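Local structure of thioredoxin-like protein (Parabacteroides distasonis, 4FO5) at residues A[3-8]-A[12-17]; A[25-28]-A[34-37]; A[38-43]-A[49-54]; A[59-64]-A[135-140]; A[117-120]-A[126-129]. The protein is of unknown function but has a thioredoxin-like fold and is assigned to the AhpC/TSA family, many of whose members are oxidoreductases. All coordinates share one frame; numbering follows the deposited sequence.

Contact 1: A[3-8]-A[12-17]; sequences LTEGVN and LAPRIE
Glu5 and Leu12 form a single beta bridge between two otherwise irregular segments, their CA atoms 4.4 Å apart. The bridge is closed by Leu12 N giving to Thr4 O at 2.8 Å and by Gly6 N giving to Leu12 O at 3.1 Å. Both bonds are fairly straight, 162° at the hydrogen. The CA-H of Glu5 also approaches Leu12 O, CA 3.3 Å from the oxygen, a weaker CH...O contact. Gly6 is almost fully extended, a backbone shape most easily taken without a side chain.

Leu3 and Leu12 cross at about a right angle beside the bridge, CD1 of Leu3 meeting CG of Leu12 at 4.1 Å. Glu5 keeps CG opposite its backbone nitrogen (chi1 -170°) and runs on extended, which carries its carboxylate obliquely across Pro14 until OE2 lies 3.3 Å from Pro14 CA. There water 1 gives one proton to Glu5 OE2 (3.0 Å) and the other to Ala13 O (2.9 Å). In Pro14 the ring carbon CD stands where an N-H would be, so it is CD that packs against the carbonyl oxygen of Gly6.

Beyond the bridge, Pro14 O accepts from Tyr109 OH and Ala13 packs on Ile120. An Ala-Pro pair in an N-terminal arm ahead of the first core strand is consistent with the AhpC/TSA-type thioredoxin-like fold, where the arm packs on the sheet.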
# COMPACT_ATOMS: atom_id res chain seq x y z
N LEU A 3 -7.88 13.47 -16.12
CA LEU A 3 -7.75 12.70 -14.88
C LEU A 3 -8.44 13.39 -13.72
O LEU A 3 -8.60 14.61 -13.74
CB LEU A 3 -6.28 12.43 -14.51
CG LEU A 3 -5.55 11.32 -15.28
CD1 LEU A 3 -4.09 11.33 -14.96
CD2 LEU A 3 -6.16 9.93 -14.99
N THR A 4 -8.85 12.62 -12.70
CA THR A 4 -9.42 13.13 -11.46
C THR A 4 -8.81 12.37 -10.27
O THR A 4 -8.50 11.19 -10.39
CB THR A 4 -10.98 13.08 -11.43
OG1 THR A 4 -11.42 13.67 -10.20
CG2 THR A 4 -11.56 11.65 -11.52
N GLU A 5 -8.63 13.06 -9.13
CA GLU A 5 -8.13 12.43 -7.91
C GLU A 5 -9.26 11.61 -7.29
O GLU A 5 -10.39 12.07 -7.22
CB GLU A 5 -7.61 13.48 -6.92
CG GLU A 5 -6.88 12.84 -5.76
CD GLU A 5 -6.38 13.82 -4.72
OE1 GLU A 5 -7.21 14.43 -4.02
OE2 GLU A 5 -5.14 13.95 -4.58
N GLY A 6 -8.94 10.39 -6.85
CA GLY A 6 -9.90 9.48 -6.25
C GLY A 6 -9.30 8.13 -5.90
O GLY A 6 -8.08 7.96 -5.96
N VAL A 7 -10.16 7.15 -5.56
CA VAL A 7 -9.71 5.80 -5.17
C VAL A 7 -10.21 4.73 -6.16
O VAL A 7 -10.10 3.54 -5.87
CB VAL A 7 -10.10 5.45 -3.72
CG1 VAL A 7 -9.36 6.33 -2.73
CG2 VAL A 7 -11.62 5.51 -3.51
N ASN A 8 -10.74 5.14 -7.30
CA ASN A 8 -11.18 4.19 -8.30
C ASN A 8 -10.11 3.98 -9.34
O ASN A 8 -9.33 4.90 -9.62
CB ASN A 8 -12.49 4.66 -8.97
CG ASN A 8 -13.66 4.53 -8.03
OD1 ASN A 8 -13.78 3.56 -7.29
ND2 ASN A 8 -14.51 5.54 -8.00
N LEU A 12 -6.31 9.44 -10.23
CA LEU A 12 -5.02 9.83 -9.67
C LEU A 12 -5.04 9.49 -8.23
O LEU A 12 -5.94 9.97 -7.54
CB LEU A 12 -4.85 11.35 -9.81
CG LEU A 12 -4.01 11.88 -10.92
CD1 LEU A 12 -4.20 13.38 -11.02
CD2 LEU A 12 -2.55 11.54 -10.72
N ALA A 13 -4.11 8.68 -7.75
CA ALA A 13 -4.11 8.32 -6.33
C ALA A 13 -3.82 9.56 -5.47
O ALA A 13 -2.94 10.36 -5.82
CB ALA A 13 -3.06 7.24 -6.04
N PRO A 14 -4.59 9.78 -4.38
CA PRO A 14 -4.31 10.94 -3.51
C PRO A 14 -2.85 10.90 -3.01
O PRO A 14 -2.37 9.83 -2.64
CB PRO A 14 -5.32 10.78 -2.36
CG PRO A 14 -6.44 9.96 -2.96
CD PRO A 14 -5.72 8.98 -3.85
N ARG A 15 -2.15 12.04 -3.06
CA ARG A 15 -0.74 12.10 -2.65
C ARG A 15 -0.58 11.81 -1.17
O ARG A 15 -1.39 12.25 -0.36
CB ARG A 15 -0.11 13.47 -2.96
CG ARG A 15 -0.05 13.89 -4.45
CD ARG A 15 0.77 12.97 -5.34
NE ARG A 15 2.19 12.99 -4.99
CZ ARG A 15 3.11 13.69 -5.64
NH1 ARG A 15 2.78 14.45 -6.68
NH2 ARG A 15 4.38 13.63 -5.26
N ILE A 16 0.49 11.11 -0.82
CA ILE A 16 0.79 10.83 0.59
C ILE A 16 1.98 11.70 0.99
O ILE A 16 3.11 11.47 0.54
CB ILE A 16 0.99 9.34 0.85
CG1 ILE A 16 -0.30 8.57 0.50
CG2 ILE A 16 1.41 9.11 2.31
CD1 ILE A 16 -0.13 7.16 0.33
N GLU A 17 1.70 12.74 1.79
CA GLU A 17 2.65 13.75 2.24
C GLU A 17 3.64 13.24 3.28
O GLU A 17 4.84 13.27 3.01
CB GLU A 17 1.90 14.98 2.79
O HOH W 1 -2.91 13.17 -6.39

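Contact 2: A[25-28]-A[34-37]; sequences ASFH and YTLL
Phe27 presents the edge of its ring to Thr35, with CD1 3.8 Å from the Thr35 methyl CG2 and CE1 nearly as close. The aromatic side chain belongs to the loop that leads into strand 34-40, the central strand of this thioredoxin-like sheet, and it covers one face of that strand. Thr35 and Leu37, two residues apart, project from the strand on the same side, and the ring reaches both: its far atom CZ meets Leu37 CD2 at 4.0 Å. Ile16 and Ile120 also pack on Phe27, so a large flat apolar group suits this buried place. An alanine here would remove the ring and is likely to leave a gap beside the Thr35 methyl and Leu37 CD2, both deprived of their neighbour from the loop.

Thr35 is two-sided. Its CG2 lies anti to the backbone nitrogen and serves the ring, while OG1, beside that nitrogen (chi1 -51°), is turned to a polar partner. That partner is water 2, which joins loop and strand where no direct bond does: it lies 2.7 Å from Phe27 O and 2.6 Å from Thr35 OG1.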
# COMPACT_ATOMS: atom_id res chain seq x y z
N ALA A 25 8.45 9.30 -0.65
CA ALA A 25 8.82 9.13 -2.06
C ALA A 25 7.54 9.07 -2.92
O ALA A 25 6.59 8.39 -2.53
CB ALA A 25 9.65 7.86 -2.24
N SER A 26 7.51 9.82 -4.04
CA SER A 26 6.33 9.94 -4.92
C SER A 26 5.92 8.62 -5.65
O SER A 26 6.68 7.65 -5.73
CB SER A 26 6.57 11.03 -5.96
OG SER A 26 7.72 10.75 -6.73
N PHE A 27 4.68 8.58 -6.16
CA PHE A 27 4.21 7.44 -6.95
C PHE A 27 4.74 7.63 -8.36
O PHE A 27 5.26 6.69 -8.96
CB PHE A 27 2.67 7.28 -6.93
CG PHE A 27 2.04 7.03 -5.58
CD1 PHE A 27 2.52 6.03 -4.74
CD2 PHE A 27 0.93 7.77 -5.16
CE1 PHE A 27 1.92 5.79 -3.49
CE2 PHE A 27 0.35 7.56 -3.91
CZ PHE A 27 0.84 6.55 -3.09
N HIS A 28 4.70 8.88 -8.84
CA HIS A 28 5.20 9.22 -10.17
C HIS A 28 6.72 9.08 -10.21
O HIS A 28 7.42 9.41 -9.25
CB HIS A 28 4.73 10.62 -10.63
CG HIS A 28 5.42 11.78 -9.98
ND1 HIS A 28 4.77 12.56 -9.02
CD2 HIS A 28 6.63 12.33 -10.23
CE1 HIS A 28 5.63 13.53 -8.71
NE2 HIS A 28 6.77 13.42 -9.40
N TYR A 34 6.07 0.55 -10.65
CA TYR A 34 4.71 0.55 -10.12
C TYR A 34 4.78 0.56 -8.59
O TYR A 34 5.82 0.23 -8.02
CB TYR A 34 3.90 -0.67 -10.63
CG TYR A 34 3.41 -0.59 -12.07
CD1 TYR A 34 3.91 0.38 -12.94
CD2 TYR A 34 2.48 -1.49 -12.56
CE1 TYR A 34 3.48 0.44 -14.27
CE2 TYR A 34 2.07 -1.46 -13.89
CZ TYR A 34 2.57 -0.49 -14.75
OH TYR A 34 2.15 -0.45 -16.05
N THR A 35 3.71 1.04 -7.93
CA THR A 35 3.64 1.04 -6.46
C THR A 35 2.41 0.23 -6.02
O THR A 35 1.29 0.44 -6.50
CB THR A 35 3.60 2.47 -5.86
OG1 THR A 35 4.66 3.24 -6.39
CG2 THR A 35 3.76 2.48 -4.34
N LEU A 36 2.64 -0.67 -5.07
CA LEU A 36 1.59 -1.39 -4.39
C LEU A 36 1.38 -0.65 -3.07
O LEU A 36 2.21 -0.74 -2.15
CB LEU A 36 1.91 -2.89 -4.19
CG LEU A 36 0.82 -3.66 -3.41
CD1 LEU A 36 -0.49 -3.70 -4.19
CD2 LEU A 36 1.28 -5.04 -3.08
N LEU A 37 0.29 0.13 -3.01
CA LEU A 37 -0.11 0.87 -1.82
C LEU A 37 -1.06 0.00 -1.02
O LEU A 37 -2.10 -0.36 -1.54
CB LEU A 37 -0.78 2.20 -2.21
CG LEU A 37 -1.34 3.02 -1.07
CD1 LEU A 37 -0.21 3.52 -0.16
CD2 LEU A 37 -2.09 4.21 -1.61
O HOH W 2 4.01 4.30 -8.70

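Contact 3: A[38-43]-A[49-54]; sequences NFWAAY and ARNVQL
Trp40 and Asn51 lie almost flat on one another, ring and amide planes 20° apart. The amide covers one face of the indole, with ND2 nearest CE2 at 3.3 Å and offset toward the rim. With the planes nearly parallel, this is a stacked amide, not an N-H aimed into the ring. Asn51 CB adds a CH-pi contact, 4.3 Å from the centroid of the five-membered ring. CG of Asn51 stands opposite its backbone nitrogen (chi1 -168°), which sends the amide toward the strand.

The amides of Asn38 and Asn51 are also nearly parallel, yet their hydrogen bond, Asn38 ND2 to Asn51 OD1, is weak and long at 3.3 Å. The stronger partner of Asn51 OD1 is Ser70 OG, while its ND2 gives to Gln94 OE1; together they fix the rotation of this buried amide. Asparagine suits the spot, being flat enough to stack and able to give and accept at once.

Asn38 OD1 has Leu54 CD1 packed beside it at 3.6 Å and takes protons from water 4 at 2.7 Å and water 3 at 2.9 Å. Both waters are also bound by the edge of the Arg50 guanidinium, in its plane, and water 3 also gives to Phe39 O.

Strand 38-40 and helix 49-54 run at 145° with axes 8.8 Å apart in the beta-alpha-beta unit, completed by strand 66-72, that opens the thioredoxin fold. Past Trp40 the chain enters the loop that carries the redox motif in classical thioredoxins. Helix 77-87 reaches Trp40 through Thr83, and strand 117-120 brings Asn117 against both Asn38 and Leu54.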
# COMPACT_ATOMS: atom_id res chain seq x y z
N ASN A 38 -0.69 -0.38 0.21
CA ASN A 38 -1.54 -1.23 1.00
C ASN A 38 -1.80 -0.65 2.40
O ASN A 38 -0.89 -0.17 3.05
CB ASN A 38 -0.93 -2.62 1.11
CG ASN A 38 -1.82 -3.58 1.81
OD1 ASN A 38 -2.92 -3.86 1.37
ND2 ASN A 38 -1.35 -4.11 2.93
N PHE A 39 -3.06 -0.66 2.83
CA PHE A 39 -3.47 -0.19 4.16
C PHE A 39 -3.86 -1.37 4.98
O PHE A 39 -4.58 -2.26 4.51
CB PHE A 39 -4.65 0.80 4.06
CG PHE A 39 -4.26 2.07 3.34
CD1 PHE A 39 -3.61 3.10 4.02
CD2 PHE A 39 -4.47 2.21 1.97
CE1 PHE A 39 -3.25 4.28 3.35
CE2 PHE A 39 -4.13 3.39 1.31
CZ PHE A 39 -3.51 4.41 2.00
N TRP A 40 -3.39 -1.40 6.22
CA TRP A 40 -3.67 -2.47 7.17
C TRP A 40 -3.52 -1.94 8.59
O TRP A 40 -3.07 -0.82 8.80
CB TRP A 40 -2.70 -3.67 6.93
CG TRP A 40 -1.28 -3.35 7.29
CD1 TRP A 40 -0.42 -2.56 6.61
CD2 TRP A 40 -0.60 -3.76 8.49
NE1 TRP A 40 0.77 -2.46 7.28
CE2 TRP A 40 0.69 -3.18 8.44
CE3 TRP A 40 -0.95 -4.55 9.59
CZ2 TRP A 40 1.64 -3.37 9.46
CZ3 TRP A 40 -0.01 -4.73 10.61
CH2 TRP A 40 1.27 -4.15 10.53
N ALA A 41 -3.89 -2.77 9.57
CA ALA A 41 -3.72 -2.49 11.00
C ALA A 41 -3.70 -3.82 11.74
O ALA A 41 -4.40 -4.74 11.33
CB ALA A 41 -4.85 -1.61 11.52
N ALA A 42 -2.90 -3.91 12.82
CA ALA A 42 -2.81 -5.12 13.65
C ALA A 42 -4.20 -5.51 14.21
O ALA A 42 -4.47 -6.70 14.34
CB ALA A 42 -1.82 -4.90 14.78
N TYR A 43 -5.09 -4.51 14.45
CA TYR A 43 -6.46 -4.74 14.96
C TYR A 43 -7.41 -5.33 13.87
O TYR A 43 -8.54 -5.68 14.19
CB TYR A 43 -7.06 -3.46 15.57
CG TYR A 43 -7.33 -2.31 14.62
CD1 TYR A 43 -8.41 -2.34 13.74
CD2 TYR A 43 -6.58 -1.14 14.68
CE1 TYR A 43 -8.71 -1.26 12.91
CE2 TYR A 43 -6.86 -0.05 13.85
CZ TYR A 43 -7.92 -0.12 12.95
OH TYR A 43 -8.19 0.94 12.12
N ALA A 49 -2.97 -10.31 7.61
CA ALA A 49 -2.56 -11.50 6.84
C ALA A 49 -2.33 -11.15 5.36
O ALA A 49 -1.38 -11.65 4.78
CB ALA A 49 -3.58 -12.61 6.96
N ARG A 50 -3.16 -10.27 4.75
CA ARG A 50 -2.96 -9.85 3.35
C ARG A 50 -1.65 -9.12 3.18
O ARG A 50 -0.96 -9.28 2.17
CB ARG A 50 -4.10 -8.93 2.87
CG ARG A 50 -5.43 -9.62 2.68
CD ARG A 50 -6.42 -8.75 1.90
NE ARG A 50 -6.66 -7.43 2.52
CZ ARG A 50 -7.54 -7.20 3.49
NH1 ARG A 50 -8.27 -8.20 3.99
NH2 ARG A 50 -7.69 -5.98 3.98
N ASN A 51 -1.28 -8.32 4.19
CA ASN A 51 -0.04 -7.56 4.20
C ASN A 51 1.19 -8.48 4.06
O ASN A 51 2.06 -8.21 3.23
CB ASN A 51 0.07 -6.72 5.46
CG ASN A 51 1.19 -5.72 5.37
OD1 ASN A 51 1.41 -5.12 4.32
ND2 ASN A 51 1.93 -5.53 6.44
N VAL A 52 1.23 -9.58 4.85
CA VAL A 52 2.32 -10.56 4.83
C VAL A 52 2.38 -11.21 3.46
O VAL A 52 3.46 -11.36 2.90
CB VAL A 52 2.14 -11.61 5.96
CG1 VAL A 52 3.10 -12.78 5.81
CG2 VAL A 52 2.29 -10.96 7.34
N GLN A 53 1.22 -11.61 2.91
CA GLN A 53 1.18 -12.30 1.63
C GLN A 53 1.61 -11.38 0.51
O GLN A 53 2.43 -11.80 -0.32
CB GLN A 53 -0.18 -12.93 1.36
CG GLN A 53 -0.54 -14.05 2.36
CD GLN A 53 0.50 -15.15 2.52
OE1 GLN A 53 0.98 -15.73 1.53
NE2 GLN A 53 0.85 -15.49 3.77
N LEU A 54 1.15 -10.13 0.51
CA LEU A 54 1.56 -9.15 -0.51
C LEU A 54 3.07 -8.83 -0.41
O LEU A 54 3.75 -8.88 -1.44
CB LEU A 54 0.74 -7.85 -0.42
CG LEU A 54 -0.74 -7.97 -0.81
CD1 LEU A 54 -1.53 -6.77 -0.31
CD2 LEU A 54 -0.93 -8.18 -2.32
O HOH W 3 -5.27 -4.31 2.93
O HOH W 4 -4.78 -5.78 0.97

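Contact 4: A[59-64]-A[135-140]; sequences NKFGPD and KLTEIL
The ring of Phe61 has Leu140 over one face and Thr137 at its edge. Leu140 CD1 sits 3.8 Å from the ring centroid and 16° off the ring normal, a CH-pi contact offset toward the rim on the CD2 and CE2 side. Leu140 CB extends the cover over the same face toward CE1 and CZ, 3.8 Å from CE1. In the thioredoxin fold this joins the loop between helix 45-58 and strand 66-72, part of a beta-alpha-beta crossover, to the C-terminal helix 133-140 on the same side of the sheet. Ile66, the first residue of that strand, touches both Phe61 and Leu140.

Thr137 and Leu140 are three residues apart, nearly one helical turn, so both can border a single ring. An aromatic suits the loop because its flat face accepts the leucine methyl while its rim tolerates a hydroxyl. CG of Phe61 lies opposite its carbonyl carbon (chi1 -62°), swinging the ring across to the helix.

The hydroxyl of Thr137 is engaged elsewhere: OG1 is hydrogen-bonded to Glu57 OE2, the carboxylate oxygen that also forms a salt bridge with Lys60 NZ. Toward the ring, Thr137 OG1 lies in its plane, 3.8 Å from Phe61 CE2.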
# COMPACT_ATOMS: atom_id res chain seq x y z
N ASN A 59 8.65 -9.41 -2.95
CA ASN A 59 10.03 -9.89 -2.84
C ASN A 59 10.45 -10.77 -4.03
O ASN A 59 11.65 -10.98 -4.22
CB ASN A 59 10.27 -10.65 -1.51
CG ASN A 59 10.45 -9.75 -0.31
OD1 ASN A 59 10.96 -8.62 -0.40
ND2 ASN A 59 10.05 -10.22 0.86
N LYS A 60 9.48 -11.27 -4.84
CA LYS A 60 9.79 -12.08 -6.03
C LYS A 60 10.28 -11.20 -7.18
O LYS A 60 10.88 -11.72 -8.12
CB LYS A 60 8.56 -12.90 -6.51
CG LYS A 60 8.09 -14.00 -5.57
CD LYS A 60 6.87 -14.70 -6.14
CE LYS A 60 6.14 -15.51 -5.10
NZ LYS A 60 4.93 -16.18 -5.66
N PHE A 61 10.00 -9.88 -7.12
CA PHE A 61 10.37 -8.90 -8.15
C PHE A 61 11.46 -7.93 -7.67
O PHE A 61 11.65 -7.73 -6.47
CB PHE A 61 9.12 -8.10 -8.59
CG PHE A 61 8.04 -8.94 -9.22
CD1 PHE A 61 8.03 -9.18 -10.58
CD2 PHE A 61 7.03 -9.50 -8.44
CE1 PHE A 61 7.05 -10.00 -11.16
CE2 PHE A 61 6.05 -10.31 -9.02
CZ PHE A 61 6.07 -10.56 -10.37
N GLY A 62 12.15 -7.31 -8.62
CA GLY A 62 13.18 -6.32 -8.33
C GLY A 62 12.62 -4.96 -7.92
O GLY A 62 11.47 -4.63 -8.22
N PRO A 63 13.46 -4.12 -7.26
CA PRO A 63 13.00 -2.77 -6.85
C PRO A 63 12.62 -1.86 -8.02
O PRO A 63 11.88 -0.90 -7.83
CB PRO A 63 14.22 -2.20 -6.11
CG PRO A 63 15.39 -2.97 -6.66
CD PRO A 63 14.86 -4.35 -6.86
N ASP A 64 13.14 -2.17 -9.22
CA ASP A 64 12.91 -1.44 -10.46
C ASP A 64 11.51 -1.66 -11.00
O ASP A 64 10.99 -0.78 -11.67
CB ASP A 64 13.93 -1.87 -11.51
CG ASP A 64 15.36 -1.58 -11.11
OD1 ASP A 64 15.78 -0.40 -11.24
OD2 ASP A 64 16.07 -2.51 -10.69
N LYS A 135 -2.96 -12.31 -8.53
CA LYS A 135 -3.27 -11.30 -9.57
C LYS A 135 -2.15 -10.26 -9.69
O LYS A 135 -1.86 -9.84 -10.81
CB LYS A 135 -4.63 -10.62 -9.33
CG LYS A 135 -5.20 -9.88 -10.57
CD LYS A 135 -5.84 -10.87 -11.55
CE LYS A 135 -6.30 -10.28 -12.86
NZ LYS A 135 -5.96 -11.17 -14.00
N LEU A 136 -1.49 -9.87 -8.57
CA LEU A 136 -0.39 -8.90 -8.64
C LEU A 136 0.74 -9.43 -9.56
O LEU A 136 1.18 -8.72 -10.46
CB LEU A 136 0.15 -8.53 -7.23
CG LEU A 136 1.41 -7.65 -7.14
CD1 LEU A 136 1.17 -6.22 -7.67
CD2 LEU A 136 1.94 -7.60 -5.73
N THR A 137 1.12 -10.70 -9.38
CA THR A 137 2.16 -11.36 -10.18
C THR A 137 1.76 -11.44 -11.67
O THR A 137 2.58 -11.11 -12.53
CB THR A 137 2.46 -12.73 -9.57
OG1 THR A 137 3.08 -12.49 -8.31
CG2 THR A 137 3.38 -13.57 -10.43
N GLU A 138 0.50 -11.85 -11.96
CA GLU A 138 -0.04 -11.93 -13.33
C GLU A 138 0.00 -10.56 -14.00
O GLU A 138 0.36 -10.47 -15.17
CB GLU A 138 -1.46 -12.51 -13.33
N ILE A 139 -0.31 -9.49 -13.26
CA ILE A 139 -0.28 -8.12 -13.77
C ILE A 139 1.18 -7.65 -14.03
O ILE A 139 1.46 -7.08 -15.08
CB ILE A 139 -1.03 -7.13 -12.82
CG1 ILE A 139 -2.56 -7.40 -12.82
CG2 ILE A 139 -0.73 -5.70 -13.22
CD1 ILE A 139 -3.32 -6.81 -11.63
N LEU A 140 2.09 -7.87 -13.06
CA LEU A 140 3.49 -7.44 -13.16
C LEU A 140 4.27 -8.21 -14.25
O LEU A 140 5.27 -7.68 -14.75
CB LEU A 140 4.21 -7.59 -11.80
CG LEU A 140 3.79 -6.61 -10.68
CD1 LEU A 140 4.49 -6.96 -9.38
CD2 LEU A 140 4.06 -5.15 -11.05

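Contact 5: A[117-120]-A[126-129]; sequences NFLI and IIAA
Leu119 O is gripped by two backbone nitrogens. Ile127 N gives to it at 2.8 Å, nearly along the C=O axis and 165° at the hydrogen, while Ala128 N gives a weak bond at 3.4 Å. The CA-H of Ile126 also leans on this oxygen. In return Leu119 N gives to Ala128 O at 2.9 Å.

Ile127 and Ala128, both facing Leu119, make a classic beta bulge in the hairpin that ends the thioredoxin-like sheet, with 126-129 its outermost strand on this side. Leu119 and Ala128 are an antiparallel hydrogen-bonded pair; Phe118 with Ala129 and Ile120 with Ile126 are non-hydrogen-bonded pairs, the register shifting by one between Leu119 and Ile120.

Leu119 and Ala128 point to one face, their CB atoms 3.9 Å apart, alanine being small enough to sit beside the Leu119 CB, while the leucine reaches on to Leu136 and Ile139 of helix 133-140. Ile127 has CG1 in the crowded position between its backbone nitrogen and carbonyl carbon (chi1 54°), which brings its CD1 to 3.8 Å from Leu119 CD2. A glycine in place of Leu119 would probably leave Ile127 CD1 and the two helix side chains without their common apolar partner, opening a gap beneath the hairpin.

On the other face Phe118 CD2 meets Ile126 CD1 at 4.1 Å, and Ile120 CG1 meets Ile126 CG1 at 4.3 Å. Asn117, at the strand's start, accepts from Val131 N through OD1.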
# COMPACT_ATOMS: atom_id res chain seq x y z
N ASN A 117 -5.99 -2.14 -0.89
CA ASN A 117 -4.71 -1.96 -1.55
C ASN A 117 -4.98 -1.41 -2.96
O ASN A 117 -6.09 -1.52 -3.49
CB ASN A 117 -3.85 -3.23 -1.57
CG ASN A 117 -4.21 -4.31 -2.57
OD1 ASN A 117 -4.54 -4.08 -3.74
ND2 ASN A 117 -4.03 -5.54 -2.14
N PHE A 118 -3.97 -0.77 -3.53
CA PHE A 118 -4.05 -0.15 -4.84
C PHE A 118 -2.76 -0.35 -5.59
O PHE A 118 -1.69 -0.14 -5.03
CB PHE A 118 -4.33 1.37 -4.72
CG PHE A 118 -5.52 1.75 -3.88
CD1 PHE A 118 -5.40 1.92 -2.50
CD2 PHE A 118 -6.78 1.88 -4.45
CE1 PHE A 118 -6.51 2.21 -1.72
CE2 PHE A 118 -7.89 2.22 -3.67
CZ PHE A 118 -7.74 2.41 -2.31
N LEU A 119 -2.86 -0.79 -6.83
CA LEU A 119 -1.71 -0.88 -7.72
C LEU A 119 -1.69 0.45 -8.51
O LEU A 119 -2.64 0.75 -9.24
CB LEU A 119 -1.78 -2.12 -8.63
CG LEU A 119 -0.57 -2.35 -9.55
CD1 LEU A 119 0.73 -2.53 -8.73
CD2 LEU A 119 -0.80 -3.57 -10.41
N ILE A 120 -0.66 1.26 -8.28
CA ILE A 120 -0.48 2.57 -8.87
C ILE A 120 0.67 2.50 -9.89
O ILE A 120 1.76 2.03 -9.55
CB ILE A 120 -0.22 3.62 -7.73
CG1 ILE A 120 -1.37 3.59 -6.65
CG2 ILE A 120 -0.01 5.01 -8.30
CD1 ILE A 120 -1.09 4.33 -5.29
N ILE A 126 -4.26 4.92 -10.45
CA ILE A 126 -4.65 3.59 -9.92
C ILE A 126 -5.00 2.73 -11.12
O ILE A 126 -5.87 3.13 -11.90
CB ILE A 126 -5.85 3.68 -8.92
CG1 ILE A 126 -5.45 4.52 -7.69
CG2 ILE A 126 -6.34 2.28 -8.54
CD1 ILE A 126 -6.58 5.16 -6.93
N ILE A 127 -4.32 1.59 -11.30
CA ILE A 127 -4.63 0.71 -12.42
C ILE A 127 -5.36 -0.57 -11.92
O ILE A 127 -5.91 -1.30 -12.73
CB ILE A 127 -3.38 0.37 -13.26
CG1 ILE A 127 -2.25 -0.20 -12.38
CG2 ILE A 127 -2.93 1.60 -14.08
CD1 ILE A 127 -1.21 -0.98 -13.10
N ALA A 128 -5.35 -0.84 -10.61
CA ALA A 128 -6.01 -1.99 -10.00
C ALA A 128 -6.25 -1.73 -8.51
O ALA A 128 -5.52 -0.98 -7.89
CB ALA A 128 -5.18 -3.27 -10.19
N ALA A 129 -7.30 -2.35 -7.95
CA ALA A 129 -7.68 -2.20 -6.55
C ALA A 129 -7.85 -3.58 -5.95
O ALA A 129 -8.20 -4.50 -6.68
CB ALA A 129 -8.98 -1.41 -6.44

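Overall arrangement
From the N terminus, contact 1 closes a tight loop in the arm, and contact 2 then closes the loop leading into strand 34-40. The same strand runs on into contact 3, where helix 45-58 folds back over it; these three follow one another in series. Contact 4 spans most of the remaining chain, joining the loop after that helix to helix 133-140, and the hairpin of contact 5 lies wholly within its span. Strands 34-40 and 117-120 are neighbours, so contacts 2, 3 and 5 share one sheet. The arm of contact 1 covers one face through Ile126 and Ile120, while helix 133-140 packs on Leu119 and Leu36 from the other.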